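Oxidoreductase, NAD-binding/iron-sulfur cluster-binding protein (Nitratireductor pacificus pht-3B, PDB 6ZXU) is a catabolic reductive dehalogenase that binds cobalamin and two [4Fe-4S] clusters, probably using their electrons to strip halogen from organohalide substrates. Local coordinates at residues V303-I308 with R399-M404; R86-P91 with P193-F198; G41-E46 with A225-R230. All blocks are in the same frame, centred on the assembly; numbering follows the deposited sequence.

Contact 1: V303-I308 with R399-M404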
ATOM      1  N   VAL A 303      -2.776  21.930  16.920  1.00 20.14           N
ATOM      2  CA  VAL A 303      -4.016  21.141  17.025  1.00 19.05           C
ATOM      3  C   VAL A 303      -4.780  21.695  18.259  1.00 19.63           C
ATOM      4  O   VAL A 303      -4.269  21.686  19.402  1.00 19.48           O
ATOM      5  CB  VAL A 303      -3.716  19.641  17.208  1.00 19.09           C
ATOM      6  CG1 VAL A 303      -4.992  18.818  17.368  1.00 21.04           C
ATOM      7  CG2 VAL A 303      -2.896  19.136  16.033  1.00 20.39           C
ATOM      8  N   VAL A 304      -5.958  22.216  18.015  1.00 16.81           N
ATOM      9  CA  VAL A 304      -6.804  22.779  19.120  1.00 16.17           C
ATOM     10  C   VAL A 304      -8.009  21.858  19.249  1.00 16.52           C
ATOM     11  O   VAL A 304      -9.037  22.076  18.618  1.00 15.71           O
ATOM     12  CB  VAL A 304      -7.226  24.218  18.772  1.00 17.49           C
ATOM     13  CG1 VAL A 304      -7.962  24.844  19.981  1.00 21.27           C
ATOM     14  CG2 VAL A 304      -6.007  25.059  18.371  1.00 18.54           C
ATOM     15  N   ARG A 305      -7.880  20.838  20.099  1.00 15.81           N
ATOM     16  CA  ARG A 305      -8.879  19.796  20.163  1.00 17.01           C
ATOM     17  C   ARG A 305     -10.260  20.311  20.529  1.00 19.37           C
ATOM     18  O   ARG A 305     -11.283  19.836  19.979  1.00 17.00           O
ATOM     19  CB  ARG A 305      -8.490  18.754  21.164  1.00 18.71           C
ATOM     20  CG  ARG A 305      -7.307  17.925  20.744  1.00 21.96           C
ATOM     21  CD  ARG A 305      -6.788  17.158  21.932  1.00 22.53           C
ATOM     22  NE  ARG A 305      -5.895  16.146  21.480  1.00 24.23           N
ATOM     23  CZ  ARG A 305      -4.672  16.394  21.035  1.00 27.60           C
ATOM     24  NH1 ARG A 305      -4.185  17.636  20.945  1.00 25.86           N
ATOM     25  NH2 ARG A 305      -3.967  15.378  20.610  1.00 27.52           N
ATOM     26  N   GLN A 306     -10.341  21.318  21.412  1.00 17.07           N
ATOM     27  CA  GLN A 306     -11.662  21.830  21.782  1.00 19.11           C
ATOM     28  C   GLN A 306     -12.354  22.552  20.650  1.00 19.36           C
ATOM     29  O   GLN A 306     -13.549  22.762  20.724  1.00 21.72           O
ATOM     30  CB  GLN A 306     -11.586  22.741  23.000  1.00 21.72           C
ATOM     31  CG  GLN A 306     -11.295  21.978  24.236  1.00 22.12           C
ATOM     32  CD  GLN A 306     -11.288  22.913  25.463  1.00 26.37           C
ATOM     33  OE1 GLN A 306     -10.284  23.511  25.770  1.00 26.95           O
ATOM     34  NE2 GLN A 306     -12.409  23.115  26.018  1.00 26.54           N
ATOM     35  N   GLU A 307     -11.644  22.886  19.569  1.00 16.70           N
ATOM     36  CA  GLU A 307     -12.261  23.579  18.458  1.00 17.97           C
ATOM     37  C   GLU A 307     -12.479  22.677  17.208  1.00 17.85           C
ATOM     38  O   GLU A 307     -12.883  23.166  16.170  1.00 18.94           O
ATOM     39  CB  GLU A 307     -11.430  24.769  18.086  1.00 17.81           C
ATOM     40  CG  GLU A 307     -11.371  25.806  19.209  1.00 24.28           C
ATOM     41  CD  GLU A 307     -10.483  27.064  18.903  1.00 31.44           C
ATOM     42  OE1 GLU A 307     -10.007  27.801  19.866  1.00 26.61           O
ATOM     43  OE2 GLU A 307     -10.210  27.319  17.679  1.00 30.56           O
ATOM     44  N   ILE A 308     -12.166  21.394  17.307  1.00 16.62           N
ATOM     45  CA  ILE A 308     -12.299  20.511  16.165  1.00 16.31           C
ATOM     46  C   ILE A 308     -13.720  19.915  16.149  1.00 18.70           C
ATOM     47  O   ILE A 308     -14.037  19.145  17.014  1.00 19.44           O
ATOM     48  CB  ILE A 308     -11.253  19.376  16.184  1.00 16.67           C
ATOM     49  CG1 ILE A 308      -9.853  19.899  16.118  1.00 14.40           C
ATOM     50  CG2 ILE A 308     -11.519  18.453  15.022  1.00 16.78           C
ATOM     51  CD1 ILE A 308      -8.764  18.864  16.361  1.00 16.47           C
ATOM     52  N   ARG A 399      -3.840   7.014  20.933  1.00 18.13           N
ATOM     53  CA  ARG A 399      -5.234   7.030  21.387  1.00 20.39           C
ATOM     54  C   ARG A 399      -6.191   7.466  20.294  1.00 21.88           C
ATOM     55  O   ARG A 399      -5.946   8.443  19.592  1.00 19.15           O
ATOM     56  CB  ARG A 399      -5.376   7.991  22.581  1.00 22.43           C
ATOM     57  CG  ARG A 399      -4.689   7.411  23.769  1.00 28.80           C
ATOM     58  CD  ARG A 399      -5.144   7.994  25.126  1.00 41.07           C
ATOM     59  NE  ARG A 399      -4.722   7.049  26.194  1.00 48.49           N
ATOM     60  CZ  ARG A 399      -5.496   6.072  26.698  1.00 49.14           C
ATOM     61  NH1 ARG A 399      -6.763   5.904  26.304  1.00 45.28           N
ATOM     62  NH2 ARG A 399      -5.005   5.300  27.662  1.00 62.62           N
ATOM     63  N   ALA A 400      -7.300   6.771  20.187  1.00 21.51           N
ATOM     64  CA  ALA A 400      -8.371   7.095  19.234  1.00 22.03           C
ATOM     65  C   ALA A 400      -9.264   8.139  19.861  1.00 22.65           C
ATOM     66  O   ALA A 400     -10.233   7.822  20.548  1.00 22.54           O
ATOM     67  CB  ALA A 400      -9.178   5.837  18.883  1.00 20.64           C
ATOM     68  N   GLU A 401      -8.948   9.389  19.646  1.00 21.22           N
ATOM     69  CA  GLU A 401      -9.678  10.455  20.252  1.00 19.22           C
ATOM     70  C   GLU A 401     -11.017  10.650  19.592  1.00 21.41           C
ATOM     71  O   GLU A 401     -11.207  10.299  18.437  1.00 19.94           O
ATOM     72  CB  GLU A 401      -8.841  11.694  20.270  1.00 20.90           C
ATOM     73  CG  GLU A 401      -7.504  11.455  20.935  1.00 20.34           C
ATOM     74  CD  GLU A 401      -6.664  12.713  21.041  1.00 24.21           C
ATOM     75  OE1 GLU A 401      -7.222  13.750  21.466  1.00 25.60           O
ATOM     76  OE2 GLU A 401      -5.434  12.678  20.693  1.00 28.11           O
ATOM     77  N   PRO A 402     -12.018  11.124  20.335  1.00 23.21           N
ATOM     78  CA  PRO A 402     -13.376  11.150  19.769  1.00 22.76           C
ATOM     79  C   PRO A 402     -13.486  11.970  18.526  1.00 21.20           C
ATOM     80  O   PRO A 402     -14.243  11.605  17.601  1.00 19.97           O
ATOM     81  CB  PRO A 402     -14.275  11.741  20.929  1.00 23.06           C
ATOM     82  CG  PRO A 402     -13.475  11.355  22.142  1.00 25.43           C
ATOM     83  CD  PRO A 402     -12.025  11.458  21.788  1.00 26.93           C
ATOM     84  N   TRP A 403     -12.704  13.033  18.438  1.00 19.58           N
ATOM     85  CA  TRP A 403     -12.821  13.889  17.274  1.00 20.60           C
ATOM     86  C   TRP A 403     -12.221  13.212  16.001  1.00 19.70           C
ATOM     87  O   TRP A 403     -12.297  13.826  14.939  1.00 20.02           O
ATOM     88  CB  TRP A 403     -12.135  15.260  17.523  1.00 20.57           C
ATOM     89  CG  TRP A 403     -10.750  15.157  18.072  1.00 21.65           C
ATOM     90  CD1 TRP A 403     -10.391  15.054  19.384  1.00 22.62           C
ATOM     91  CD2 TRP A 403      -9.544  15.123  17.337  1.00 20.53           C
ATOM     92  NE1 TRP A 403      -9.028  14.979  19.489  1.00 24.97           N
ATOM     93  CE2 TRP A 403      -8.511  14.997  18.228  1.00 21.91           C
ATOM     94  CE3 TRP A 403      -9.237  15.162  15.958  1.00 21.74           C
ATOM     95  CZ2 TRP A 403      -7.176  14.970  17.820  1.00 24.19           C
ATOM     96  CZ3 TRP A 403      -7.947  15.149  15.581  1.00 19.47           C
ATOM     97  CH2 TRP A 403      -6.924  15.058  16.504  1.00 21.27           C
ATOM     98  N   MET A 404     -11.562  12.059  16.143  1.00 15.85           N
ATOM     99  CA  MET A 404     -10.987  11.301  14.985  1.00 16.36           C
ATOM    100  C   MET A 404     -12.075  10.390  14.314  1.00 17.81           C
ATOM    101  O   MET A 404     -11.893   9.940  13.195  1.00 17.62           O
ATOM    102  CB  MET A 404      -9.844  10.415  15.434  1.00 14.91           C
ATOM    103  CG  MET A 404      -8.635  11.170  15.986  1.00 17.77           C
ATOM    104  SD  MET A 404      -7.418   9.990  16.550  1.00 21.38           S
ATOM    105  CE  MET A 404      -6.072  11.066  17.022  1.00 18.56           C
TER

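Contact 2: R86-P91 with P193-F198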
ATOM      1  N   ARG A  86     -12.331 -18.026  -2.842  1.00 26.39           N
ATOM      2  CA  ARG A  86     -13.544 -17.791  -3.644  1.00 25.90           C
ATOM      3  C   ARG A  86     -13.249 -17.049  -4.922  1.00 26.06           C
ATOM      4  O   ARG A  86     -14.063 -17.025  -5.835  1.00 26.43           O
ATOM      5  CB  ARG A  86     -14.588 -16.985  -2.809  1.00 31.70           C
ATOM      6  CG  ARG A  86     -14.743 -17.640  -1.426  1.00 36.72           C
ATOM      7  CD  ARG A  86     -15.967 -17.318  -0.608  1.00 52.03           C
ATOM      8  NE  ARG A  86     -16.333 -15.907  -0.550  1.00 56.46           N
ATOM      9  CZ  ARG A  86     -17.302 -15.321  -1.264  1.00 71.28           C
ATOM     10  NH1 ARG A  86     -17.564 -14.016  -1.069  1.00 69.64           N
ATOM     11  NH2 ARG A  86     -18.003 -16.017  -2.174  1.00 79.68           N
ATOM     12  N   PHE A  87     -12.096 -16.415  -5.028  1.00 21.51           N
ATOM     13  CA  PHE A  87     -11.841 -15.605  -6.216  1.00 23.22           C
ATOM     14  C   PHE A  87     -10.666 -16.152  -7.100  1.00 21.78           C
ATOM     15  O   PHE A  87     -10.174 -15.436  -7.999  1.00 20.02           O
ATOM     16  CB  PHE A  87     -11.565 -14.134  -5.794  1.00 24.86           C
ATOM     17  CG  PHE A  87     -12.602 -13.590  -4.834  1.00 25.51           C
ATOM     18  CD1 PHE A  87     -13.910 -13.413  -5.279  1.00 29.36           C
ATOM     19  CD2 PHE A  87     -12.311 -13.372  -3.518  1.00 27.08           C
ATOM     20  CE1 PHE A  87     -14.913 -13.032  -4.411  1.00 27.79           C
ATOM     21  CE2 PHE A  87     -13.296 -12.941  -2.665  1.00 30.95           C
ATOM     22  CZ  PHE A  87     -14.587 -12.766  -3.105  1.00 28.17           C
ATOM     23  N   LEU A  88     -10.257 -17.382  -6.846  1.00 20.43           N
ATOM     24  CA  LEU A  88      -9.265 -18.073  -7.675  1.00 21.75           C
ATOM     25  C   LEU A  88      -9.836 -18.437  -9.035  1.00 24.79           C
ATOM     26  O   LEU A  88      -9.107 -18.579 -10.030  1.00 22.48           O
ATOM     27  CB  LEU A  88      -8.779 -19.314  -6.976  1.00 23.16           C
ATOM     28  CG  LEU A  88      -8.075 -19.127  -5.696  1.00 20.16           C
ATOM     29  CD1 LEU A  88      -7.796 -20.456  -5.023  1.00 21.83           C
ATOM     30  CD2 LEU A  88      -6.761 -18.361  -5.807  1.00 23.13           C
ATOM     31  N   ASP A  89     -11.159 -18.494  -9.146  1.00 25.44           N
ATOM     32  CA  ASP A  89     -11.779 -18.513 -10.485  1.00 25.98           C
ATOM     33  C   ASP A  89     -12.961 -17.565 -10.521  1.00 26.41           C
ATOM     34  O   ASP A  89     -13.368 -17.029  -9.508  1.00 26.13           O
ATOM     35  CB  ASP A  89     -12.294 -19.895 -10.811  1.00 31.46           C
ATOM     36  CG  ASP A  89     -12.195 -20.240 -12.373  1.00 36.46           C
ATOM     37  OD1 ASP A  89     -12.160 -19.285 -13.262  1.00 30.07           O
ATOM     38  OD2 ASP A  89     -12.170 -21.508 -12.651  1.00 37.59           O
ATOM     39  N   GLY A  90     -13.435 -17.293 -11.702  1.00 25.75           N
ATOM     40  CA  GLY A  90     -14.444 -16.287 -11.892  1.00 28.59           C
ATOM     41  C   GLY A  90     -14.853 -16.150 -13.350  1.00 28.90           C
ATOM     42  O   GLY A  90     -14.336 -16.799 -14.256  1.00 30.81           O
ATOM     43  N   PRO A  91     -15.756 -15.215 -13.600  1.00 32.96           N
ATOM     44  CA  PRO A  91     -16.100 -14.898 -14.980  1.00 31.22           C
ATOM     45  C   PRO A  91     -14.947 -14.350 -15.836  1.00 32.80           C
ATOM     46  O   PRO A  91     -14.086 -13.564 -15.357  1.00 31.65           O
ATOM     47  CB  PRO A  91     -17.177 -13.795 -14.833  1.00 35.29           C
ATOM     48  CG  PRO A  91     -16.903 -13.149 -13.512  1.00 39.20           C
ATOM     49  CD  PRO A  91     -16.328 -14.263 -12.631  1.00 38.18           C
ATOM     50  N   PRO A 193      -9.319 -17.275 -19.983  1.00 26.26           N
ATOM     51  CA  PRO A 193      -9.527 -18.103 -18.811  1.00 28.70           C
ATOM     52  C   PRO A 193      -8.263 -18.361 -18.037  1.00 25.09           C
ATOM     53  O   PRO A 193      -7.170 -18.519 -18.594  1.00 28.19           O
ATOM     54  CB  PRO A 193     -10.056 -19.417 -19.402  1.00 30.17           C
ATOM     55  CG  PRO A 193     -10.785 -18.946 -20.626  1.00 30.57           C
ATOM     56  CD  PRO A 193      -9.908 -17.889 -21.192  1.00 31.20           C
ATOM     57  N   ALA A 194      -8.390 -18.331 -16.744  1.00 24.39           N
ATOM     58  CA  ALA A 194      -7.252 -18.445 -15.795  1.00 22.82           C
ATOM     59  C   ALA A 194      -7.733 -18.801 -14.422  1.00 20.27           C
ATOM     60  O   ALA A 194      -8.843 -18.406 -13.995  1.00 22.91           O
ATOM     61  CB  ALA A 194      -6.503 -17.121 -15.762  1.00 25.67           C
ATOM     62  N   ARG A 195      -6.977 -19.601 -13.765  1.00 19.03           N
ATOM     63  CA  ARG A 195      -7.360 -20.134 -12.486  1.00 21.56           C
ATOM     64  C   ARG A 195      -6.155 -20.048 -11.541  1.00 23.01           C
ATOM     65  O   ARG A 195      -5.011 -20.361 -11.933  1.00 19.83           O
ATOM     66  CB  ARG A 195      -7.775 -21.581 -12.659  1.00 26.31           C
ATOM     67  CG  ARG A 195      -7.913 -22.436 -11.416  1.00 27.28           C
ATOM     68  CD  ARG A 195      -9.019 -22.001 -10.542  1.00 29.89           C
ATOM     69  NE  ARG A 195      -9.650 -23.077  -9.767  1.00 31.18           N
ATOM     70  CZ  ARG A 195      -9.242 -23.623  -8.636  1.00 33.27           C
ATOM     71  NH1 ARG A 195      -8.117 -23.303  -8.007  1.00 29.24           N
ATOM     72  NH2 ARG A 195     -10.024 -24.574  -8.081  1.00 36.08           N
ATOM     73  N   GLY A 196      -6.382 -19.595 -10.294  1.00 22.41           N
ATOM     74  CA  GLY A 196      -5.356 -19.497  -9.295  1.00 19.85           C
ATOM     75  C   GLY A 196      -5.336 -20.727  -8.437  1.00 19.76           C
ATOM     76  O   GLY A 196      -6.354 -21.412  -8.278  1.00 19.69           O
ATOM     77  N   HIS A 197      -4.175 -21.019  -7.917  1.00 19.30           N
ATOM     78  CA  HIS A 197      -3.957 -22.189  -7.103  1.00 20.57           C
ATOM     79  C   HIS A 197      -3.040 -21.880  -5.977  1.00 22.89           C
ATOM     80  O   HIS A 197      -2.051 -21.124  -6.150  1.00 23.75           O
ATOM     81  CB  HIS A 197      -3.329 -23.362  -7.962  1.00 22.73           C
ATOM     82  CG  HIS A 197      -3.980 -23.605  -9.276  1.00 21.31           C
ATOM     83  ND1 HIS A 197      -4.836 -24.661  -9.526  1.00 23.92           N
ATOM     84  CD2 HIS A 197      -3.909 -22.916 -10.434  1.00 23.50           C
ATOM     85  CE1 HIS A 197      -5.240 -24.620 -10.775  1.00 20.87           C
ATOM     86  NE2 HIS A 197      -4.683 -23.580 -11.356  1.00 22.81           N
ATOM     87  N   PHE A 198      -3.260 -22.490  -4.822  1.00 21.74           N
ATOM     88  CA  PHE A 198      -2.299 -22.430  -3.749  1.00 23.12           C
ATOM     89  C   PHE A 198      -2.584 -23.631  -2.884  1.00 23.74           C
ATOM     90  O   PHE A 198      -3.451 -24.439  -3.214  1.00 24.66           O
ATOM     91  CB  PHE A 198      -2.387 -21.110  -2.967  1.00 23.56           C
ATOM     92  CG  PHE A 198      -3.533 -21.046  -1.986  1.00 23.51           C
ATOM     93  CD1 PHE A 198      -4.802 -20.987  -2.459  1.00 21.67           C
ATOM     94  CD2 PHE A 198      -3.314 -21.066  -0.620  1.00 22.91           C
ATOM     95  CE1 PHE A 198      -5.852 -20.971  -1.571  1.00 23.69           C
ATOM     96  CE2 PHE A 198      -4.350 -20.994   0.271  1.00 23.02           C
ATOM     97  CZ  PHE A 198      -5.631 -21.020  -0.216  1.00 22.66           C
TER
HETATM   98  O   HOH W   1     -11.303 -18.972 -16.031  1.00 28.38           O
HETATM   99  O   HOH W   2     -12.179 -23.553 -10.895  1.00 38.85           O

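Contact 3: G41-E46 with A225-R230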
ATOM      1  N   GLY A  41      12.471  -8.342 -11.094  1.00 20.16           N
ATOM      2  CA  GLY A  41      12.307  -8.370  -9.658  1.00 19.02           C
ATOM      3  C   GLY A  41      13.518  -7.819  -8.868  1.00 20.82           C
ATOM      4  O   GLY A  41      14.536  -7.360  -9.446  1.00 21.39           O
ATOM      5  N   PRO A  42      13.458  -7.968  -7.536  1.00 17.25           N
ATOM      6  CA  PRO A  42      14.525  -7.447  -6.667  1.00 17.20           C
ATOM      7  C   PRO A  42      15.689  -8.382  -6.429  1.00 17.81           C
ATOM      8  O   PRO A  42      16.686  -7.929  -5.895  1.00 19.23           O
ATOM      9  CB  PRO A  42      13.768  -7.174  -5.391  1.00 19.27           C
ATOM     10  CG  PRO A  42      12.729  -8.237  -5.327  1.00 21.23           C
ATOM     11  CD  PRO A  42      12.307  -8.471  -6.754  1.00 17.72           C
ATOM     12  N   LEU A  43      15.633  -9.641  -6.866  1.00 16.84           N
ATOM     13  CA  LEU A  43      16.679 -10.588  -6.715  1.00 17.12           C
ATOM     14  C   LEU A  43      17.373 -10.841  -8.067  1.00 19.03           C
ATOM     15  O   LEU A  43      16.753 -10.739  -9.137  1.00 17.13           O
ATOM     16  CB  LEU A  43      16.119 -11.931  -6.133  1.00 16.11           C
ATOM     17  CG  LEU A  43      15.449 -11.818  -4.770  1.00 17.40           C
ATOM     18  CD1 LEU A  43      14.737 -13.127  -4.488  1.00 20.27           C
ATOM     19  CD2 LEU A  43      16.482 -11.540  -3.656  1.00 15.98           C
ATOM     20  N   ALA A  44      18.639 -11.213  -7.990  1.00 17.20           N
ATOM     21  CA  ALA A  44      19.476 -11.432  -9.206  1.00 18.59           C
ATOM     22  C   ALA A  44      19.271 -12.867  -9.746  1.00 17.75           C
ATOM     23  O   ALA A  44      20.229 -13.615  -9.947  1.00 19.07           O
ATOM     24  CB  ALA A  44      20.970 -11.170  -8.925  1.00 21.02           C
ATOM     25  N   LEU A  45      18.029 -13.188 -10.076  1.00 17.23           N
ATOM     26  CA  LEU A  45      17.660 -14.504 -10.577  1.00 18.64           C
ATOM     27  C   LEU A  45      18.324 -14.804 -11.940  1.00 19.20           C
ATOM     28  O   LEU A  45      18.648 -15.933 -12.251  1.00 22.19           O
ATOM     29  CB  LEU A  45      16.151 -14.633 -10.696  1.00 19.40           C
ATOM     30  CG  LEU A  45      15.329 -14.404  -9.414  1.00 17.24           C
ATOM     31  CD1 LEU A  45      13.837 -14.616  -9.667  1.00 21.94           C
ATOM     32  CD2 LEU A  45      15.834 -15.229  -8.285  1.00 18.30           C
ATOM     33  N   GLU A  46      18.534 -13.795 -12.727  1.00 20.66           N
ATOM     34  CA  GLU A  46      19.165 -13.955 -14.003  1.00 20.73           C
ATOM     35  C   GLU A  46      20.637 -14.320 -13.929  1.00 21.91           C
ATOM     36  O   GLU A  46      21.259 -14.578 -14.961  1.00 24.61           O
ATOM     37  CB  GLU A  46      18.946 -12.691 -14.873  1.00 21.60           C
ATOM     38  CG  GLU A  46      19.847 -11.487 -14.518  1.00 23.65           C
ATOM     39  CD  GLU A  46      19.374 -10.618 -13.292  1.00 24.11           C
ATOM     40  OE1 GLU A  46      18.361 -10.968 -12.608  1.00 22.35           O
ATOM     41  OE2 GLU A  46      20.064  -9.606 -13.004  1.00 26.26           O
ATOM     42  N   ALA A 225      14.614 -22.819  -2.246  1.00 26.52           N
ATOM     43  CA  ALA A 225      14.725 -21.748  -3.266  1.00 25.54           C
ATOM     44  C   ALA A 225      15.927 -20.933  -2.986  1.00 27.28           C
ATOM     45  O   ALA A 225      16.173 -20.602  -1.820  1.00 28.85           O
ATOM     46  CB  ALA A 225      13.482 -20.856  -3.247  1.00 26.70           C
ATOM     47  N   PRO A 226      16.735 -20.635  -4.014  1.00 26.62           N
ATOM     48  CA  PRO A 226      17.830 -19.677  -3.800  1.00 27.48           C
ATOM     49  C   PRO A 226      17.263 -18.359  -3.207  1.00 25.56           C
ATOM     50  O   PRO A 226      16.168 -17.934  -3.577  1.00 21.68           O
ATOM     51  CB  PRO A 226      18.371 -19.423  -5.230  1.00 26.33           C
ATOM     52  CG  PRO A 226      17.231 -19.730  -6.118  1.00 26.67           C
ATOM     53  CD  PRO A 226      16.526 -20.886  -5.444  1.00 25.41           C
ATOM     54  N   PHE A 227      18.014 -17.782  -2.288  1.00 23.63           N
ATOM     55  CA  PHE A 227      17.734 -16.524  -1.654  1.00 21.97           C
ATOM     56  C   PHE A 227      16.669 -16.527  -0.575  1.00 23.65           C
ATOM     57  O   PHE A 227      16.688 -15.709   0.288  1.00 25.97           O
ATOM     58  CB  PHE A 227      17.342 -15.455  -2.724  1.00 24.75           C
ATOM     59  CG  PHE A 227      18.384 -15.179  -3.785  1.00 24.64           C
ATOM     60  CD1 PHE A 227      19.635 -14.677  -3.442  1.00 24.08           C
ATOM     61  CD2 PHE A 227      18.100 -15.358  -5.119  1.00 22.16           C
ATOM     62  CE1 PHE A 227      20.564 -14.387  -4.393  1.00 21.37           C
ATOM     63  CE2 PHE A 227      19.015 -15.018  -6.088  1.00 21.95           C
ATOM     64  CZ  PHE A 227      20.263 -14.560  -5.729  1.00 20.48           C
ATOM     65  N   LEU A 228      15.708 -17.443  -0.605  1.00 25.15           N
ATOM     66  CA  LEU A 228      14.563 -17.427   0.332  1.00 21.71           C
ATOM     67  C   LEU A 228      14.820 -18.356   1.486  1.00 23.50           C
ATOM     68  O   LEU A 228      14.163 -19.327   1.703  1.00 25.13           O
ATOM     69  CB  LEU A 228      13.297 -17.760  -0.393  1.00 20.66           C
ATOM     70  CG  LEU A 228      12.972 -16.972  -1.627  1.00 21.25           C
ATOM     71  CD1 LEU A 228      11.528 -17.275  -2.057  1.00 24.06           C
ATOM     72  CD2 LEU A 228      13.206 -15.463  -1.572  1.00 21.69           C
ATOM     73  N   ARG A 229      15.816 -17.990   2.265  1.00 23.48           N
ATOM     74  CA  ARG A 229      16.361 -18.792   3.299  1.00 24.28           C
ATOM     75  C   ARG A 229      15.436 -18.963   4.510  1.00 22.51           C
ATOM     76  O   ARG A 229      15.607 -19.885   5.298  1.00 23.65           O
ATOM     77  CB  ARG A 229      17.710 -18.164   3.734  1.00 24.94           C
ATOM     78  CG  ARG A 229      18.806 -18.165   2.648  1.00 28.60           C
ATOM     79  N   ARG A 230      14.418 -18.131   4.635  1.00 22.83           N
ATOM     80  CA  ARG A 230      13.441 -18.383   5.682  1.00 24.92           C
ATOM     81  C   ARG A 230      12.385 -19.478   5.388  1.00 24.87           C
ATOM     82  O   ARG A 230      11.631 -19.835   6.271  1.00 27.87           O
ATOM     83  CB  ARG A 230      12.742 -17.063   6.073  1.00 25.81           C
ATOM     84  CG  ARG A 230      13.743 -16.048   6.422  1.00 30.66           C
ATOM     85  CD  ARG A 230      13.135 -14.926   7.257  1.00 35.09           C
ATOM     86  NE  ARG A 230      12.704 -13.841   6.422  1.00 37.69           N
ATOM     87  CZ  ARG A 230      13.455 -12.754   6.153  1.00 31.16           C
ATOM     88  NH1 ARG A 230      14.649 -12.585   6.674  1.00 35.27           N
ATOM     89  NH2 ARG A 230      12.946 -11.809   5.377  1.00 36.62           N
TER

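Contact 1: V303-I308 with R399-M404
Ile308 lays its CD1 methyl over one face of the Trp403 indole in a CH-pi contact that joins two loops beside the bound cobalamin, whose pocket includes Trp403 and Val303. CD1 sits 3.9 Å from the centroid of the Trp403 six-membered ring, while Met404 CG lies on the opposite face. With chi1 at 49°, Trp403 CG falls between its own backbone N and carbonyl carbon, which turns the indole toward 303-308. Arg305 runs past the same ring: its CG is 3.6 Å from Trp403 NE1, and its guanidinium plane stands 88° to the indole. The guanidinium offers its NE and NH2 edge to the Glu401 carboxylate, NE bonding to OE1 at 2.7 Å and NH2 to OE2 at 3.1 Å. Both bonds use syn lone pairs, the two planes are nearly coplanar, and the pair forms a two-pronged salt bridge. Val303 CG1 approaches Trp403 CH2 obliquely at 4.3 Å; both residues also touch the cobalamin. Helix 486-492 also meets the contact, Met492 touching Arg305 and Pro488 touching Trp403. Glu401 OE1 is doubly held, since Trp403 NE1 also donates to it, at 2.9 Å and from above the carboxylate plane.

Contact 2: R86-P91 with P193-F198
Strand 194-198 is an outermost strand of a four-stranded antiparallel sheet, paired on one side with strand 232-239, and here the loop that follows helix 74-85 docks against it. A single direct hydrogen bond links the two backbones: Gly196 N donates to Leu88 O over 2.9 Å at 166°. The same carbonyl also accepts from Arg188 NH1 of helix 168-190, so this buried oxygen is well satisfied. Leu88 settles on the glycine, its CD2 3.9 Å from Gly196 CA on the side where a side chain would begin, and its CD1 4.0 Å from Phe198 CD1 at the edge of that ring. Arg195 bends at chi2 (66°), which swings its guanidinium forward alongside its own strand: NH1 donates to Gly196 O at 2.6 Å, almost in line with the C=O bond, while NH2 forms a salt bridge with Asp201. Its NE faces Asp89 OD2 across a water that accepts from NE and donates to the carboxylate, so the opposite charges meet indirectly, their planes 63° apart. Replacing Arg195 by an alanine is likely to leave Asp201 without its salt-bridge mate and the water beside Asp89 OD2 without its NE donor. Asp89 OD1 has two further partners: the backbone N-H of Gly90 at 2.8 Å, and a second water that donates to that OD1 at 2.9 Å while accepting from Ala194 N at 3.1 Å.

Contact 3: G41-E46 with A225-R230
Leu43 and Phe227 both place CG anti to the carbonyl carbon (chi1 -60° and -59°), sending each side chain across to the other loop, where they lie side by side, pointing opposite ways. Both Leu43 methyls lie on the same side of the Phe227 ring: CD1 reaches Phe227 CB at 3.9 Å, and CD2 stands over the face, 4.1 Å from Phe227 CG. The backbone of Phe227 takes a positive phi of 77°, and its N is held by Glu257 OE2. Leu45 meets the ring edge instead, its CD2 methyl 3.9 Å from Phe227 CE2. Leu228 adds a methyl-to-methyl contact, CD2 to Leu43 CD1 at 4.0 Å. Two inverse gamma turns, centred on Ala44 and Leu228, bend the chains here; the first lies between Leu43 and Leu45, which both reach the ring. The contacts between the two loops are all apolar, with the ring met over one face by Leu43 and at its edge by Leu45. Met121 of strand 121-126 touches Leu43, Leu45 and Leu228, and Val262 of helix 260-264 touches Phe227 and Ala44. This is plain hydrophobic packing of loop on loop, joining the N-terminal segment ahead of helix 74-85 to the connection between strands 222-224 and 232-239, beside an outermost strand of the four-stranded antiparallel sheet.

Overall arrangement
Contacts 2 and 3 are buried and lie at one antiparallel sheet: contact 2 uses its outermost strand 194-198, whereas the loops of contact 3 pack on Met121 of the other outermost strand. Their centres lie about 26 Å apart, and contact 2 is nested within the loop closed by contact 3. Contact 1 is a surface contact across the chain's centre, its own centre about 45 Å from that of contact 2 and about 47 Å from that of contact 3; one loop follows strand 394-399 of a second sheet with the same 1-2-4-3 order. The chemistry follows place: a salt bridge and indole packing beside cobalamin, backbone and water bonding along a sheet edge, and apolar contacts between loops.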